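Local atomic coordinates of sensor protein dcuS (Escherichia coli, PDB entry 3BY8), a protein that senses C4-dicarboxylates such as fumarate and malate through its periplasmic domain and, as a membrane histidine kinase, activates the response regulator DcuR by phosphorylation. Residues 16-21 / 107-112; 56-61 / 123-128; 83-88 / 97-102; 102-107 / 127-132. All blocks are in the same frame, centred on the assembly; numbering follows the deposited sequence.

Contact 1. Residues 16-21 / 107-112. With LMR ((2S)-2-hydroxybutanedioic acid), chain B.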
loop_
_atom_site.group_PDB
_atom_site.type_symbol
_atom_site.label_atom_id
_atom_site.label_comp_id
_atom_site.label_asym_id
_atom_site.label_seq_id
_atom_site.Cartn_x
_atom_site.Cartn_y
_atom_site.Cartn_z
ATOM N N LYS A 16 1.713 -9.401 -8.403
ATOM C CA LYS A 16 2.372 -9.872 -7.190
ATOM C C LYS A 16 2.177 -8.853 -6.095
ATOM O O LYS A 16 1.864 -9.213 -4.945
ATOM C CB LYS A 16 3.866 -10.120 -7.408
ATOM C CG LYS A 16 4.133 -11.399 -8.187
ATOM C CD LYS A 16 5.599 -11.785 -8.166
ATOM C CE LYS A 16 6.478 -10.769 -8.867
ATOM N NZ LYS A 16 7.898 -11.232 -8.917
ATOM N N ALA A 17 2.352 -7.574 -6.437
ATOM C CA ALA A 17 2.178 -6.489 -5.468
ATOM C C ALA A 17 0.723 -6.494 -4.965
ATOM O O ALA A 17 0.499 -6.303 -3.762
ATOM C CB ALA A 17 2.509 -5.170 -6.128
ATOM N N LEU A 18 -0.250 -6.708 -5.853
ATOM C CA LEU A 18 -1.639 -6.769 -5.424
ATOM C C LEU A 18 -1.895 -7.949 -4.474
ATOM O O LEU A 18 -2.679 -7.833 -3.534
ATOM C CB LEU A 18 -2.588 -6.832 -6.626
ATOM C CG LEU A 18 -3.246 -5.510 -7.038
ATOM C CD1 LEU A 18 -4.068 -5.777 -8.289
ATOM C CD2 LEU A 18 -4.128 -4.950 -5.885
ATOM N N ALA A 19 -1.223 -9.081 -4.709
ATOM C CA ALA A 19 -1.406 -10.244 -3.842
ATOM C C ALA A 19 -0.905 -9.895 -2.439
ATOM O O ALA A 19 -1.537 -10.240 -1.436
ATOM C CB ALA A 19 -0.638 -11.430 -4.407
ATOM N N VAL A 20 0.220 -9.198 -2.345
ATOM C CA VAL A 20 0.710 -8.754 -1.043
ATOM C C VAL A 20 -0.300 -7.796 -0.393
ATOM O O VAL A 20 -0.635 -7.948 0.781
ATOM C CB VAL A 20 2.090 -8.043 -1.172
ATOM C CG1 VAL A 20 2.570 -7.489 0.164
ATOM C CG2 VAL A 20 3.128 -9.036 -1.774
ATOM N N ALA A 21 -0.812 -6.838 -1.169
ATOM C CA ALA A 21 -1.741 -5.856 -0.618
ATOM C C ALA A 21 -3.011 -6.511 -0.112
ATOM O O ALA A 21 -3.483 -6.197 0.972
ATOM C CB ALA A 21 -2.055 -4.850 -1.692
ATOM N N LEU A 107 5.308 2.022 -9.827
ATOM C CA LEU A 107 4.149 1.294 -10.311
ATOM C C LEU A 107 3.486 0.998 -8.962
ATOM O O LEU A 107 4.074 0.372 -8.069
ATOM C CB LEU A 107 4.576 0.001 -10.993
ATOM C CG LEU A 107 3.417 -0.891 -11.415
ATOM C CD1 LEU A 107 2.501 -0.173 -12.371
ATOM C CD2 LEU A 107 4.006 -2.151 -12.073
ATOM N N ARG A 108 2.264 1.484 -8.813
ATOM C CA ARG A 108 1.553 1.402 -7.544
ATOM C C ARG A 108 0.220 0.709 -7.657
ATOM O O ARG A 108 -0.506 0.882 -8.615
ATOM C CB ARG A 108 1.357 2.845 -7.057
ATOM C CG ARG A 108 2.680 3.577 -6.852
ATOM C CD ARG A 108 2.642 5.073 -7.259
ATOM N NE ARG A 108 1.616 5.875 -6.576
ATOM C CZ ARG A 108 1.837 6.660 -5.535
ATOM N NH1 ARG A 108 3.043 6.781 -4.986
ATOM N NH2 ARG A 108 0.837 7.413 -5.077
ATOM N N VAL A 109 -0.093 -0.093 -6.642
ATOM C CA VAL A 109 -1.349 -0.814 -6.586
ATOM C C VAL A 109 -2.060 -0.514 -5.267
ATOM O O VAL A 109 -1.435 -0.183 -4.233
ATOM C CB VAL A 109 -1.159 -2.365 -6.762
ATOM C CG1 VAL A 109 -0.363 -2.616 -8.062
ATOM C CG2 VAL A 109 -0.462 -3.006 -5.558
ATOM N N PHE A 110 -3.380 -0.680 -5.319
ATOM C CA PHE A 110 -4.214 -0.309 -4.169
ATOM C C PHE A 110 -5.354 -1.277 -4.020
ATOM O O PHE A 110 -5.971 -1.674 -5.012
ATOM C CB PHE A 110 -4.865 1.090 -4.404
ATOM C CG PHE A 110 -3.882 2.193 -4.622
ATOM C CD1 PHE A 110 -3.265 2.359 -5.872
ATOM C CD2 PHE A 110 -3.562 3.076 -3.588
ATOM C CE1 PHE A 110 -2.338 3.402 -6.073
ATOM C CE2 PHE A 110 -2.653 4.103 -3.792
ATOM C CZ PHE A 110 -2.037 4.272 -5.039
ATOM N N THR A 111 -5.664 -1.641 -2.778
ATOM C CA THR A 111 -6.815 -2.500 -2.524
ATOM C C THR A 111 -7.499 -2.053 -1.217
ATOM O O THR A 111 -6.845 -1.599 -0.282
ATOM C CB THR A 111 -6.400 -4.014 -2.484
ATOM O OG1 THR A 111 -7.564 -4.828 -2.682
ATOM C CG2 THR A 111 -5.750 -4.387 -1.134
ATOM N N PRO A 112 -8.837 -2.176 -1.144
ATOM C CA PRO A 112 -9.531 -1.758 0.076
ATOM C C PRO A 112 -9.390 -2.705 1.258
ATOM O O PRO A 112 -9.179 -3.922 1.059
ATOM C CB PRO A 112 -10.996 -1.591 -0.377
ATOM C CG PRO A 112 -11.116 -2.509 -1.565
ATOM C CD PRO A 112 -9.762 -2.514 -2.242
HETATM C C1 LMR B . 2.466 8.018 -0.127
HETATM O O1A LMR B . 2.729 7.430 0.890
HETATM O O1B LMR B . 2.145 9.224 -0.089
HETATM C C2 LMR B . 2.902 7.383 -1.412
HETATM O O2 LMR B . 2.735 8.317 -2.565
HETATM C C3 LMR B . 4.286 6.711 -1.319
HETATM C C4 LMR B . 5.386 7.773 -1.516
HETATM O O4A LMR B . 5.599 8.584 -0.617
HETATM O O4B LMR B . 6.002 7.840 -2.620
#

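Contact 2. Residues 56-61 / 123-128. With LMR ((2S)-2-hydroxybutanedioic acid), chain B.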
loop_
_atom_site.group_PDB
_atom_site.type_symbol
_atom_site.label_atom_id
_atom_site.label_comp_id
_atom_site.label_asym_id
_atom_site.label_seq_id
_atom_site.Cartn_x
_atom_site.Cartn_y
_atom_site.Cartn_z
ATOM N N LEU A 56 9.672 -4.705 -2.540
ATOM C CA LEU A 56 8.793 -3.595 -2.843
ATOM C C LEU A 56 9.349 -2.260 -2.342
ATOM O O LEU A 56 10.131 -2.186 -1.394
ATOM C CB LEU A 56 7.415 -3.870 -2.216
ATOM C CG LEU A 56 6.756 -5.181 -2.671
ATOM C CD1 LEU A 56 5.603 -5.530 -1.722
ATOM C CD2 LEU A 56 6.256 -5.062 -4.113
ATOM N N LEU A 57 8.914 -1.180 -2.982
ATOM C CA LEU A 57 9.355 0.152 -2.607
ATOM C C LEU A 57 8.667 0.684 -1.358
ATOM O O LEU A 57 9.259 1.356 -0.541
ATOM C CB LEU A 57 9.101 1.127 -3.775
ATOM C CG LEU A 57 9.478 2.591 -3.511
ATOM C CD1 LEU A 57 11.015 2.755 -3.510
ATOM C CD2 LEU A 57 8.883 3.491 -4.601
ATOM N N PHE A 58 7.369 0.436 -1.246
ATOM C CA PHE A 58 6.655 0.902 -0.077
ATOM C C PHE A 58 5.354 0.138 0.137
ATOM O O PHE A 58 4.780 -0.387 -0.791
ATOM C CB PHE A 58 6.299 2.397 -0.208
ATOM C CG PHE A 58 5.203 2.711 -1.225
ATOM C CD1 PHE A 58 3.846 2.551 -0.910
ATOM C CD2 PHE A 58 5.535 3.247 -2.476
ATOM C CE1 PHE A 58 2.843 2.926 -1.828
ATOM C CE2 PHE A 58 4.527 3.628 -3.400
ATOM C CZ PHE A 58 3.183 3.469 -3.073
ATOM N N ILE A 59 4.954 0.062 1.404
ATOM C CA ILE A 59 3.666 -0.525 1.778
ATOM C C ILE A 59 3.054 0.486 2.738
ATOM O O ILE A 59 3.496 0.648 3.879
ATOM C CB ILE A 59 3.800 -1.899 2.472
ATOM C CG1 ILE A 59 4.367 -2.928 1.492
ATOM C CG2 ILE A 59 2.408 -2.322 2.971
ATOM C CD1 ILE A 59 4.420 -4.355 2.077
ATOM N N VAL A 60 2.053 1.219 2.247
ATOM C CA VAL A 60 1.393 2.255 3.003
ATOM C C VAL A 60 -0.089 1.930 3.254
ATOM O O VAL A 60 -0.885 1.860 2.334
ATOM C CB VAL A 60 1.496 3.592 2.221
ATOM C CG1 VAL A 60 0.588 4.671 2.825
ATOM C CG2 VAL A 60 2.949 4.051 2.228
ATOM N N VAL A 61 -0.440 1.724 4.521
ATOM C CA VAL A 61 -1.814 1.445 4.911
ATOM C C VAL A 61 -2.423 2.776 5.299
ATOM O O VAL A 61 -1.765 3.559 5.978
ATOM C CB VAL A 61 -1.832 0.545 6.149
ATOM C CG1 VAL A 61 -3.251 0.416 6.712
ATOM C CG2 VAL A 61 -1.283 -0.781 5.786
ATOM N N VAL A 123 -7.256 1.393 3.249
ATOM C CA VAL A 123 -6.651 1.016 1.987
ATOM C C VAL A 123 -5.225 0.526 2.222
ATOM O O VAL A 123 -4.547 1.001 3.122
ATOM C CB VAL A 123 -6.569 2.266 1.057
ATOM C CG1 VAL A 123 -5.804 1.936 -0.230
ATOM C CG2 VAL A 123 -7.979 2.751 0.717
ATOM N N VAL A 124 -4.813 -0.468 1.446
ATOM C CA VAL A 124 -3.399 -0.874 1.447
ATOM C C VAL A 124 -2.885 -0.438 0.063
ATOM O O VAL A 124 -3.418 -0.843 -0.981
ATOM C CB VAL A 124 -3.153 -2.387 1.580
ATOM C CG1 VAL A 124 -1.652 -2.633 1.581
ATOM C CG2 VAL A 124 -3.767 -2.933 2.865
ATOM N N ALA A 125 -1.858 0.420 0.096
ATOM C CA ALA A 125 -1.195 0.936 -1.102
ATOM C C ALA A 125 0.230 0.363 -1.162
ATOM O O ALA A 125 0.956 0.437 -0.164
ATOM C CB ALA A 125 -1.133 2.474 -1.034
ATOM N N ILE A 126 0.640 -0.171 -2.314
ATOM C CA ILE A 126 2.005 -0.745 -2.446
ATOM C C ILE A 126 2.665 -0.255 -3.736
ATOM O O ILE A 126 2.011 -0.174 -4.770
ATOM C CB ILE A 126 1.946 -2.297 -2.448
ATOM C CG1 ILE A 126 1.428 -2.762 -1.087
ATOM C CG2 ILE A 126 3.327 -2.904 -2.778
ATOM C CD1 ILE A 126 1.499 -4.296 -0.870
ATOM N N GLY A 127 3.939 0.114 -3.653
ATOM C CA GLY A 127 4.635 0.571 -4.837
ATOM C C GLY A 127 5.859 -0.273 -5.162
ATOM O O GLY A 127 6.516 -0.811 -4.254
ATOM N N LEU A 128 6.138 -0.352 -6.456
ATOM C CA LEU A 128 7.274 -1.055 -7.051
ATOM C C LEU A 128 8.036 0.070 -7.759
ATOM O O LEU A 128 7.466 0.749 -8.599
ATOM C CB LEU A 128 6.790 -2.034 -8.140
ATOM C CG LEU A 128 5.931 -3.278 -7.873
ATOM C CD1 LEU A 128 4.995 -3.577 -9.033
ATOM C CD2 LEU A 128 6.857 -4.447 -7.637
HETATM C C1 LMR B . 2.466 8.018 -0.127
HETATM O O1A LMR B . 2.729 7.430 0.890
HETATM O O1B LMR B . 2.145 9.224 -0.089
HETATM C C2 LMR B . 2.902 7.383 -1.412
HETATM O O2 LMR B . 2.735 8.317 -2.565
HETATM C C3 LMR B . 4.286 6.711 -1.319
HETATM C C4 LMR B . 5.386 7.773 -1.516
HETATM O O4A LMR B . 5.599 8.584 -0.617
HETATM O O4B LMR B . 6.002 7.840 -2.620
#

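Contact 3. Residues 83-88 / 97-102. With LMR ((2S)-2-hydroxybutanedioic acid), chain B.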
loop_
_atom_site.group_PDB
_atom_site.type_symbol
_atom_site.label_atom_id
_atom_site.label_comp_id
_atom_site.label_asym_id
_atom_site.label_seq_id
_atom_site.Cartn_x
_atom_site.Cartn_y
_atom_site.Cartn_z
ATOM N N GLY A 83 -0.977 11.336 -3.730
ATOM C CA GLY A 83 -1.220 10.650 -4.983
ATOM C C GLY A 83 -2.704 10.465 -5.212
ATOM O O GLY A 83 -3.398 9.883 -4.351
ATOM N N ASP A 84 -3.207 10.928 -6.359
ATOM C CA ASP A 84 -4.630 10.782 -6.638
ATOM C C ASP A 84 -5.030 9.353 -6.981
ATOM O O ASP A 84 -6.227 9.014 -7.060
ATOM C CB ASP A 84 -5.050 11.731 -7.763
ATOM C CG ASP A 84 -5.066 13.178 -7.305
ATOM O OD1 ASP A 84 -5.155 13.418 -6.073
ATOM O OD2 ASP A 84 -4.994 14.060 -8.190
ATOM N N ASP A 85 -4.028 8.487 -7.147
ATOM C CA ASP A 85 -4.336 7.112 -7.473
ATOM C C ASP A 85 -4.963 6.310 -6.342
ATOM O O ASP A 85 -5.520 5.250 -6.593
ATOM C CB ASP A 85 -3.135 6.382 -8.123
ATOM C CG ASP A 85 -1.771 6.662 -7.459
ATOM O OD1 ASP A 85 -1.549 7.676 -6.766
ATOM O OD2 ASP A 85 -0.872 5.831 -7.707
ATOM N N ILE A 86 -4.940 6.852 -5.127
ATOM C CA ILE A 86 -5.610 6.182 -4.019
ATOM C C ILE A 86 -7.128 6.425 -4.050
ATOM O O ILE A 86 -7.902 5.680 -3.443
ATOM C CB ILE A 86 -5.072 6.683 -2.650
ATOM C CG1 ILE A 86 -5.562 5.761 -1.527
ATOM C CG2 ILE A 86 -5.517 8.144 -2.390
ATOM C CD1 ILE A 86 -4.817 5.940 -0.211
ATOM N N LEU A 87 -7.563 7.461 -4.769
ATOM C CA LEU A 87 -8.985 7.795 -4.726
ATOM C C LEU A 87 -9.942 6.681 -5.135
ATOM O O LEU A 87 -10.945 6.462 -4.449
ATOM C CB LEU A 87 -9.250 9.086 -5.519
ATOM C CG LEU A 87 -8.518 10.294 -4.943
ATOM C CD1 LEU A 87 -8.558 11.442 -5.967
ATOM C CD2 LEU A 87 -9.128 10.699 -3.613
ATOM N N LYS A 88 -9.657 5.960 -6.218
ATOM C CA LYS A 88 -10.549 4.865 -6.590
ATOM C C LYS A 88 -10.663 3.840 -5.441
ATOM O O LYS A 88 -11.737 3.306 -5.169
ATOM C CB LYS A 88 -10.031 4.159 -7.853
ATOM C CG LYS A 88 -10.376 4.863 -9.157
ATOM C CD LYS A 88 -9.868 4.083 -10.375
ATOM C CE LYS A 88 -10.477 2.693 -10.446
ATOM N NZ LYS A 88 -10.057 1.935 -11.673
ATOM N N ALA A 97 -1.541 2.220 -10.944
ATOM C CA ALA A 97 -1.130 3.477 -11.583
ATOM C C ALA A 97 0.360 3.696 -11.507
ATOM O O ALA A 97 1.067 3.028 -10.751
ATOM C CB ALA A 97 -1.840 4.660 -10.879
ATOM N N ILE A 98 0.863 4.653 -12.282
ATOM C CA ILE A 98 2.270 5.030 -12.211
ATOM C C ILE A 98 2.246 6.451 -11.618
ATOM O O ILE A 98 1.582 7.360 -12.137
ATOM C CB ILE A 98 2.929 5.023 -13.605
ATOM C CG1 ILE A 98 2.965 3.580 -14.113
ATOM C CG2 ILE A 98 4.311 5.631 -13.529
ATOM C CD1 ILE A 98 3.459 3.415 -15.532
ATOM N N ASN A 99 2.928 6.659 -10.504
ATOM C CA ASN A 99 2.892 7.968 -9.855
ATOM C C ASN A 99 3.994 8.046 -8.804
ATOM O O ASN A 99 4.868 7.169 -8.730
ATOM C CB ASN A 99 1.514 8.142 -9.166
ATOM C CG ASN A 99 1.118 9.602 -8.932
ATOM O OD1 ASN A 99 1.810 10.524 -9.353
ATOM N ND2 ASN A 99 0.006 9.798 -8.254
ATOM N N ARG A 100 3.971 9.109 -8.014
ATOM C CA ARG A 100 4.928 9.217 -6.921
ATOM C C ARG A 100 4.390 10.152 -5.875
ATOM O O ARG A 100 3.586 11.043 -6.171
ATOM C CB ARG A 100 6.288 9.702 -7.406
ATOM C CG ARG A 100 6.327 11.097 -7.923
ATOM C CD ARG A 100 7.781 11.558 -7.995
ATOM N NE ARG A 100 8.221 11.924 -6.662
ATOM C CZ ARG A 100 9.479 11.977 -6.257
ATOM N NH1 ARG A 100 10.471 11.682 -7.092
ATOM N NH2 ARG A 100 9.735 12.313 -4.999
ATOM N N GLY A 101 4.775 9.873 -4.636
ATOM C CA GLY A 101 4.431 10.697 -3.499
ATOM C C GLY A 101 5.744 11.364 -3.116
ATOM O O GLY A 101 6.196 12.279 -3.813
ATOM N N PHE A 102 6.384 10.887 -2.051
ATOM C CA PHE A 102 7.686 11.407 -1.628
ATOM C C PHE A 102 8.848 10.487 -1.992
ATOM O O PHE A 102 10.018 10.900 -1.936
ATOM C CB PHE A 102 7.669 11.675 -0.126
ATOM C CG PHE A 102 6.746 12.768 0.240
ATOM C CD1 PHE A 102 7.121 14.094 0.027
ATOM C CD2 PHE A 102 5.457 12.501 0.686
ATOM C CE1 PHE A 102 6.225 15.135 0.243
ATOM C CE2 PHE A 102 4.549 13.538 0.908
ATOM C CZ PHE A 102 4.936 14.860 0.683
HETATM C C1 LMR B . 2.466 8.018 -0.127
HETATM O O1A LMR B . 2.729 7.430 0.890
HETATM O O1B LMR B . 2.145 9.224 -0.089
HETATM C C2 LMR B . 2.902 7.383 -1.412
HETATM O O2 LMR B . 2.735 8.317 -2.565
HETATM C C3 LMR B . 4.286 6.711 -1.319
HETATM C C4 LMR B . 5.386 7.773 -1.516
HETATM O O4A LMR B . 5.599 8.584 -0.617
HETATM O O4B LMR B . 6.002 7.840 -2.620
HETATM O O HOH W 1 -1.474 12.321 -8.147
#

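Contact 4. Residues 102-107 / 127-132. With LMR ((2S)-2-hydroxybutanedioic acid), chain B.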
loop_
_atom_site.group_PDB
_atom_site.type_symbol
_atom_site.label_atom_id
_atom_site.label_comp_id
_atom_site.label_asym_id
_atom_site.label_seq_id
_atom_site.Cartn_x
_atom_site.Cartn_y
_atom_site.Cartn_z
ATOM N N PHE A 102 6.384 10.887 -2.051
ATOM C CA PHE A 102 7.686 11.407 -1.628
ATOM C C PHE A 102 8.848 10.487 -1.992
ATOM O O PHE A 102 10.018 10.900 -1.936
ATOM C CB PHE A 102 7.669 11.675 -0.126
ATOM C CG PHE A 102 6.746 12.768 0.240
ATOM C CD1 PHE A 102 7.121 14.094 0.027
ATOM C CD2 PHE A 102 5.457 12.501 0.686
ATOM C CE1 PHE A 102 6.225 15.135 0.243
ATOM C CE2 PHE A 102 4.549 13.538 0.908
ATOM C CZ PHE A 102 4.936 14.860 0.683
ATOM N N LEU A 103 8.540 9.244 -2.350
ATOM C CA LEU A 103 9.565 8.280 -2.721
ATOM C C LEU A 103 9.788 8.323 -4.224
ATOM O O LEU A 103 9.255 9.218 -4.897
ATOM C CB LEU A 103 9.132 6.878 -2.274
ATOM C CG LEU A 103 8.830 6.787 -0.771
ATOM C CD1 LEU A 103 8.309 5.391 -0.435
ATOM C CD2 LEU A 103 10.093 7.095 0.049
ATOM N N ALA A 104 10.549 7.379 -4.767
ATOM C CA ALA A 104 10.801 7.357 -6.199
ATOM C C ALA A 104 9.510 7.066 -6.968
ATOM O O ALA A 104 8.510 6.571 -6.414
ATOM C CB ALA A 104 11.828 6.289 -6.529
ATOM N N GLN A 105 9.529 7.392 -8.257
ATOM C CA GLN A 105 8.435 7.119 -9.179
ATOM C C GLN A 105 8.228 5.614 -9.156
ATOM O O GLN A 105 9.201 4.821 -9.154
ATOM C CB GLN A 105 8.815 7.598 -10.560
ATOM C CG GLN A 105 8.889 9.104 -10.619
ATOM C CD GLN A 105 9.225 9.582 -12.001
ATOM O OE1 GLN A 105 9.121 10.774 -12.318
ATOM N NE2 GLN A 105 9.638 8.645 -12.846
ATOM N N ALA A 106 6.961 5.223 -9.166
ATOM C CA ALA A 106 6.615 3.834 -8.987
ATOM C C ALA A 106 5.363 3.344 -9.661
ATOM O O ALA A 106 4.491 4.131 -10.017
ATOM C CB ALA A 106 6.460 3.591 -7.487
ATOM N N LEU A 107 5.308 2.022 -9.827
ATOM C CA LEU A 107 4.149 1.294 -10.311
ATOM C C LEU A 107 3.486 0.998 -8.962
ATOM O O LEU A 107 4.074 0.372 -8.069
ATOM C CB LEU A 107 4.576 0.001 -10.993
ATOM C CG LEU A 107 3.417 -0.891 -11.415
ATOM C CD1 LEU A 107 2.501 -0.173 -12.371
ATOM C CD2 LEU A 107 4.006 -2.151 -12.073
ATOM N N GLY A 127 3.939 0.114 -3.653
ATOM C CA GLY A 127 4.635 0.571 -4.837
ATOM C C GLY A 127 5.859 -0.273 -5.162
ATOM O O GLY A 127 6.516 -0.811 -4.254
ATOM N N LEU A 128 6.138 -0.352 -6.456
ATOM C CA LEU A 128 7.274 -1.055 -7.051
ATOM C C LEU A 128 8.036 0.070 -7.759
ATOM O O LEU A 128 7.466 0.749 -8.599
ATOM C CB LEU A 128 6.790 -2.034 -8.140
ATOM C CG LEU A 128 5.931 -3.278 -7.873
ATOM C CD1 LEU A 128 4.995 -3.577 -9.033
ATOM C CD2 LEU A 128 6.857 -4.447 -7.637
ATOM N N GLU A 129 9.313 0.249 -7.447
ATOM C CA GLU A 129 10.118 1.297 -8.079
ATOM C C GLU A 129 10.122 1.131 -9.610
ATOM O O GLU A 129 10.404 0.046 -10.128
ATOM C CB GLU A 129 11.535 1.221 -7.507
ATOM C CG GLU A 129 12.321 2.508 -7.557
ATOM C CD GLU A 129 13.564 2.456 -6.678
ATOM O OE1 GLU A 129 14.363 3.417 -6.726
ATOM O OE2 GLU A 129 13.737 1.457 -5.935
ATOM N N LEU A 130 9.795 2.191 -10.350
ATOM C CA LEU A 130 9.760 2.095 -11.803
ATOM C C LEU A 130 11.074 1.584 -12.400
ATOM O O LEU A 130 11.053 0.776 -13.332
ATOM C CB LEU A 130 9.441 3.455 -12.441
ATOM C CG LEU A 130 8.019 3.799 -12.840
ATOM C CD1 LEU A 130 8.087 4.996 -13.808
ATOM C CD2 LEU A 130 7.343 2.607 -13.497
ATOM N N SER A 131 12.191 2.076 -11.876
ATOM C CA SER A 131 13.499 1.678 -12.395
ATOM C C SER A 131 13.724 0.186 -12.223
ATOM O O SER A 131 14.431 -0.447 -13.017
ATOM C CB SER A 131 14.616 2.481 -11.715
ATOM O OG SER A 131 14.617 2.299 -10.314
ATOM N N ARG A 132 13.111 -0.389 -11.195
ATOM C CA ARG A 132 13.251 -1.815 -10.964
ATOM C C ARG A 132 12.365 -2.559 -11.962
ATOM O O ARG A 132 12.658 -3.688 -12.343
ATOM C CB ARG A 132 12.895 -2.150 -9.512
ATOM C CG ARG A 132 13.667 -1.284 -8.529
ATOM C CD ARG A 132 13.519 -1.750 -7.092
ATOM N NE ARG A 132 14.434 -2.845 -6.780
ATOM C CZ ARG A 132 14.594 -3.367 -5.567
ATOM N NH1 ARG A 132 13.893 -2.898 -4.539
ATOM N NH2 ARG A 132 15.467 -4.351 -5.377
HETATM C C1 LMR B . 2.466 8.018 -0.127
HETATM O O1A LMR B . 2.729 7.430 0.890
HETATM O O1B LMR B . 2.145 9.224 -0.089
HETATM C C2 LMR B . 2.902 7.383 -1.412
HETATM O O2 LMR B . 2.735 8.317 -2.565
HETATM C C3 LMR B . 4.286 6.711 -1.319
HETATM C C4 LMR B . 5.386 7.773 -1.516
HETATM O O4A LMR B . 5.599 8.584 -0.617
HETATM O O4B LMR B . 6.002 7.840 -2.620
HETATM O O HOH W 2 11.828 4.640 -10.166
#

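Contact 1. Residues 16-21 / 107-112
Helix segment 16-21 runs roughly along strand segment 107-112, with L18 nearest V109 and A21 nearest T111; the two axes run 33° apart and approach to 8.0 Å. V109 fills the middle of the contact. With V109 CG1 anti to the carbonyl carbon (chi1 -54°), CG2 is left between N and C and faces the helix. There A17 CB touches V109 CG2 at 3.7 Å. L18 comes in beside it, its CG 3.8 Å from V109 CB. The CD2 branch of L18 reaches on to the carbonyl oxygen of F110. One helical turn after A17, A21 CB meets T111 CG2 at 3.8 Å. T111 OG1 hydrogen-bonds to E94, outside the two segments. This is the long N-terminal helix 8-25 of a Cache sensor domain packed on one face of its antiparallel sheet. The strand alternates, and R108 leaves from the other face toward the ligand. Its guanidinium edge holds the malate hydroxyl group: R108 NH1 donates to LMR O2 at 2.9 Å, and R108 NH2 gives a longer bond to the same atom at 3.3 Å. A salt bridge from R108 NE to D85 and a bond from R108 NH2 to K82 O help fix the guanidinium.

Contact 2. Residues 56-61 / 123-128
V60 and A125 exchange two backbone hydrogen bonds, V60 N to A125 O and A125 N to V60 O, each 2.8 Å. Toward the start of strand 58-63, G127 N donates to F58 O at 3.0 Å. The pairing then breaks into a classic beta bulge: L57 and F58 both face G127. L57 N binds G127 O at 2.7 Å, while the bond from F58 N to that oxygen is weak. The F58 ring lies flat over the glycine, with G127 CA 3.7 Å from the ring centroid in a CH-pi contact. Chi1 of 72° places the ring between N and C, folded back over the neighbouring strand. Its opposite face carries LMR C3, and V60 CG2 lies 3.6 Å from LMR O1A. On the other side of the sheet, I59 and I126 lie side by side, and L56 CD1 packs on I126 CG2 at 3.6 Å. That side is covered by helices 8-25 and 43-53, while strand 106-114 continues the sheet beyond 120-129.

Contact 3. Residues 83-88 / 97-102
G83 opens the contact, its CA lying against the side-chain nitrogen N99 ND2. G83 has backbone angles (phi 138°, psi 125°) of the kind that glycine readily adopts. At D84 the backbone N and N99 ND2 both donate to one water, at 2.9 Å each, so the water bridges the two segments. D85 makes the main link. N99 ND2 gives D85 OD1 a hydrogen bond of 3.0 Å that is nearly straight, at 164°. It arrives from above the carboxylate plane, although the oxygen lies close to the amide plane of N99. D85 CB rests on A97 CB at 3.5 Å. D85 OD2 forms a salt bridge with R108, so this carboxylate is a second-shell group that probably helps position a malate-binding arginine. In this Cache sensor domain the loop 83-88 thus packs on strand 95-99, one edge of the sheet, beside the ligand pocket. Past that strand the chain turns in to the malate. F102 N donates to LMR O4A at 2.8 Å, and G101 N to LMR O4B at 3.1 Å. G101, with no side chain, brings its CA to within 3.1 Å of LMR O2. N99 OD1 accepts a weak bond from R100 N at the start of this turn.

Contact 4. Residues 102-107 / 127-132
L107 and L128 form a hydrogen-bonded antiparallel pair: L107 N donates to L128 O at 2.8 Å, and L128 N to L107 O at 2.7 Å. Their side chains project from the same face of the sheet, with L107 CD2 3.5 Å from L128 CD1. With L107 CG opposite the backbone N (chi1 175°), the side chain runs alongside L128, and both pack against helix 8-25. Next along the ladder, A106 and E129 are a non-hydrogen-bonded pair, and A106 CB lies against L128 O. The strand 120-129 then gives way to helix 130-138, with E129 at the N-cap position. L130 N, in the first turn of the helix, donates to Q105 O at 2.9 Å and 175°. A water donates to the same Q105 oxygen and accepts from S131 N. The E129 chain extends alongside A104, with CG and OE1 near A104 CB. At the far end of segment 102-107, L103 N donates to LMR O4B at 2.9 Å, and L103 CB and CG lie against that carboxylate. F102 has a cation-pi contact with R76. The loop that grips the malate carboxylate also bonds, through Q105 O, to the start of helix 130-138. Two N-H groups at the helix start find acceptors in Q105 O and the water. This short link could help couple ligand binding to helix 130-138.

All four contacts belong to one Cache sensor domain with sheet order 58-63, 120-129, 106-114, 95-99. Contacts 1 and 2 have centres 7 Å apart and meet where strands 106-114 and 120-129 pair. Contact 4 shares L107 with contact 1 and G127 and L128 with contact 2, at the open end of that hairpin. Contact 3 is 11 to 12 Å from the others, at the strand 95-99 edge, and shares F102 with contact 4. Along the chain it precedes contact 4 and lies between the two segments of contacts 1 and 2, which interleave. All touch the malate, whose pocket is built from distant parts of the chain on the sheet face opposite helix 8-25.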